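Local coordinates for DNA mismatch repair protein MutS (Thermus aquaticus, PDB 1EWQ), which binds mismatched DNA, probably carrying out the recognition step of mismatch repair, and has a weak ATPase activity, at residues C[323-328]-C[356-361]. Sequence-based numbering, arbitrary orientation.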
loop_
_atom_site.group_PDB
_atom_site.type_symbol
_atom_site.label_atom_id
_atom_site.label_comp_id
_atom_site.label_asym_id
_atom_site.label_seq_id
_atom_site.Cartn_x
_atom_site.Cartn_y
_atom_site.Cartn_z
ATOM N N ARG C 323 6.799 -3.358 -36.351
ATOM C CA ARG C 323 6.579 -2.830 -35.007
ATOM C C ARG C 323 5.692 -1.574 -35.029
ATOM O O ARG C 323 4.871 -1.364 -34.133
ATOM C CB ARG C 323 7.935 -2.541 -34.327
ATOM C CG ARG C 323 8.714 -3.811 -33.933
ATOM C CD ARG C 323 10.142 -3.531 -33.444
ATOM N NE ARG C 323 10.181 -2.626 -32.296
ATOM C CZ ARG C 323 9.702 -2.913 -31.088
ATOM N NH1 ARG C 323 9.144 -4.097 -30.855
ATOM N NH2 ARG C 323 9.761 -2.010 -30.114
ATOM N N ARG C 324 5.856 -0.748 -36.058
ATOM C CA ARG C 324 5.057 0.465 -36.207
ATOM C C ARG C 324 3.598 0.047 -36.366
ATOM O O ARG C 324 2.708 0.574 -35.697
ATOM C CB ARG C 324 5.486 1.237 -37.468
ATOM C CG ARG C 324 5.809 2.706 -37.253
ATOM C CD ARG C 324 5.793 3.476 -38.582
ATOM N NE ARG C 324 6.663 2.863 -39.581
ATOM C CZ ARG C 324 7.990 2.790 -39.483
ATOM N NH1 ARG C 324 8.617 3.301 -38.429
ATOM N NH2 ARG C 324 8.691 2.176 -40.430
ATOM N N LEU C 325 3.361 -0.912 -37.260
ATOM C CA LEU C 325 2.006 -1.389 -37.524
ATOM C C LEU C 325 1.388 -2.107 -36.327
ATOM O O LEU C 325 0.221 -1.869 -36.004
ATOM C CB LEU C 325 1.990 -2.294 -38.768
ATOM C CG LEU C 325 2.230 -1.528 -40.084
ATOM C CD1 LEU C 325 2.536 -2.489 -41.220
ATOM C CD2 LEU C 325 1.000 -0.667 -40.409
ATOM N N LEU C 326 2.167 -2.967 -35.670
ATOM C CA LEU C 326 1.678 -3.708 -34.507
ATOM C C LEU C 326 1.237 -2.781 -33.378
ATOM O O LEU C 326 0.303 -3.084 -32.646
ATOM C CB LEU C 326 2.758 -4.649 -33.980
ATOM C CG LEU C 326 3.110 -5.837 -34.865
ATOM C CD1 LEU C 326 4.223 -6.648 -34.199
ATOM C CD2 LEU C 326 1.858 -6.690 -35.100
ATOM N N TYR C 327 1.919 -1.651 -33.246
ATOM C CA TYR C 327 1.605 -0.676 -32.213
ATOM C C TYR C 327 0.112 -0.374 -32.143
ATOM O O TYR C 327 -0.428 -0.127 -31.071
ATOM C CB TYR C 327 2.374 0.621 -32.480
ATOM C CG TYR C 327 2.196 1.689 -31.423
ATOM C CD1 TYR C 327 2.992 1.708 -30.273
ATOM C CD2 TYR C 327 1.229 2.674 -31.567
ATOM C CE1 TYR C 327 2.823 2.686 -29.296
ATOM C CE2 TYR C 327 1.051 3.654 -30.596
ATOM C CZ TYR C 327 1.852 3.655 -29.465
ATOM O OH TYR C 327 1.671 4.640 -28.523
ATOM N N ARG C 328 -0.557 -0.392 -33.290
ATOM C CA ARG C 328 -1.985 -0.095 -33.314
ATOM C C ARG C 328 -2.860 -1.342 -33.286
ATOM O O ARG C 328 -4.074 -1.239 -33.430
ATOM C CB ARG C 328 -2.340 0.735 -34.557
ATOM C CG ARG C 328 -1.788 2.167 -34.565
ATOM C CD ARG C 328 -2.088 2.867 -35.891
ATOM N NE ARG C 328 -3.512 3.161 -36.093
ATOM C CZ ARG C 328 -4.124 4.267 -35.667
ATOM N NH1 ARG C 328 -3.441 5.202 -35.009
ATOM N NH2 ARG C 328 -5.425 4.443 -35.893
ATOM N N LEU C 356 -8.240 -4.866 -38.303
ATOM C CA LEU C 356 -8.384 -5.537 -39.584
ATOM C C LEU C 356 -7.905 -4.672 -40.752
ATOM O O LEU C 356 -7.645 -5.183 -41.842
ATOM C CB LEU C 356 -9.837 -5.964 -39.801
ATOM C CG LEU C 356 -10.371 -7.004 -38.809
ATOM C CD1 LEU C 356 -11.765 -7.425 -39.223
ATOM C CD2 LEU C 356 -9.442 -8.213 -38.754
ATOM N N GLN C 357 -7.794 -3.365 -40.526
ATOM C CA GLN C 357 -7.314 -2.452 -41.562
ATOM C C GLN C 357 -5.786 -2.472 -41.558
ATOM O O GLN C 357 -5.139 -2.135 -42.545
ATOM C CB GLN C 357 -7.828 -1.030 -41.302
ATOM C CG GLN C 357 -9.349 -0.921 -41.363
ATOM C CD GLN C 357 -9.871 0.478 -41.072
ATOM O OE1 GLN C 357 -9.531 1.084 -40.055
ATOM N NE2 GLN C 357 -10.718 0.986 -41.962
ATOM N N ILE C 358 -5.219 -2.886 -40.433
ATOM C CA ILE C 358 -3.772 -2.973 -40.278
ATOM C C ILE C 358 -3.280 -4.278 -40.899
ATOM O O ILE C 358 -2.220 -4.335 -41.523
ATOM C CB ILE C 358 -3.386 -2.971 -38.780
ATOM C CG1 ILE C 358 -3.751 -1.622 -38.159
ATOM C CG2 ILE C 358 -1.899 -3.294 -38.608
ATOM C CD1 ILE C 358 -3.623 -1.604 -36.657
ATOM N N LEU C 359 -4.087 -5.318 -40.729
ATOM C CA LEU C 359 -3.779 -6.654 -41.216
ATOM C C LEU C 359 -3.232 -6.701 -42.638
ATOM O O LEU C 359 -2.179 -7.282 -42.875
ATOM C CB LEU C 359 -5.019 -7.538 -41.089
ATOM C CG LEU C 359 -4.742 -9.023 -40.888
ATOM C CD1 LEU C 359 -3.810 -9.206 -39.692
ATOM C CD2 LEU C 359 -6.063 -9.761 -40.674
ATOM N N PRO C 360 -3.942 -6.099 -43.608
ATOM C CA PRO C 360 -3.460 -6.110 -44.993
ATOM C C PRO C 360 -2.110 -5.418 -45.186
ATOM O O PRO C 360 -1.341 -5.789 -46.069
ATOM C CB PRO C 360 -4.590 -5.431 -45.760
ATOM C CG PRO C 360 -5.250 -4.575 -44.729
ATOM C CD PRO C 360 -5.260 -5.451 -43.519
ATOM N N GLU C 361 -1.821 -4.419 -44.359
ATOM C CA GLU C 361 -0.549 -3.710 -44.452
ATOM C C GLU C 361 0.587 -4.613 -43.959
ATOM O O GLU C 361 1.671 -4.641 -44.541
ATOM C CB GLU C 361 -0.600 -2.424 -43.623
ATOM C CG GLU C 361 -1.706 -1.457 -44.035
ATOM C CD GLU C 361 -1.698 -0.177 -43.213
ATOM O OE1 GLU C 361 -0.732 0.610 -43.332
ATOM O OE2 GLU C 361 -2.657 0.037 -42.441
#
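I358 fits its two branches against L325 of helix 316-326 (CG2) and R328 in the loop that follows it (CD1): a helix and the loop after it pack on a second helix, 346-366, in the helical part of the MutS domain III region. Helix 332-340 lies between the two helices in the chain, and the segments come nearest at L325 and I358, whose CA atoms are 6.6 Å apart. No hydrogen bond crosses; the join is van der Waals packing. The I358 CG2 methyl rests 3.6 Å from L325 O and 4.0 Å from L325 CB. The same carbonyl oxygen accepts a bond from R328 N within its own segment, so the methyl lies against a turn already closed by the backbone. With CG1 of I358 anti to its carbonyl carbon (chi1 -66°) and the chain extended beyond it (chi2 170°), CD1 is carried to R328, touching it at the backbone and the first side-chain carbon and not at the guanidinium group. One turn further along helix 346-366, L325 and E361 cross at a slant. L325 CD1 meets E361 CB at 4.0 Å, while L325 CD2 lies 3.6 Å from E361 OE1, a methyl against a carboxylate oxygen. L325 also packs on L362 and L365, extending the apolar seam along helix 346-366, and L326 and L359 both touch helix 514-540. The site is far from the bound DNA, about 28 Å between nearest atoms. At the R328 end, I358 CD1 sits 3.4 Å from R328 CB and 3.3 Å from R328 O.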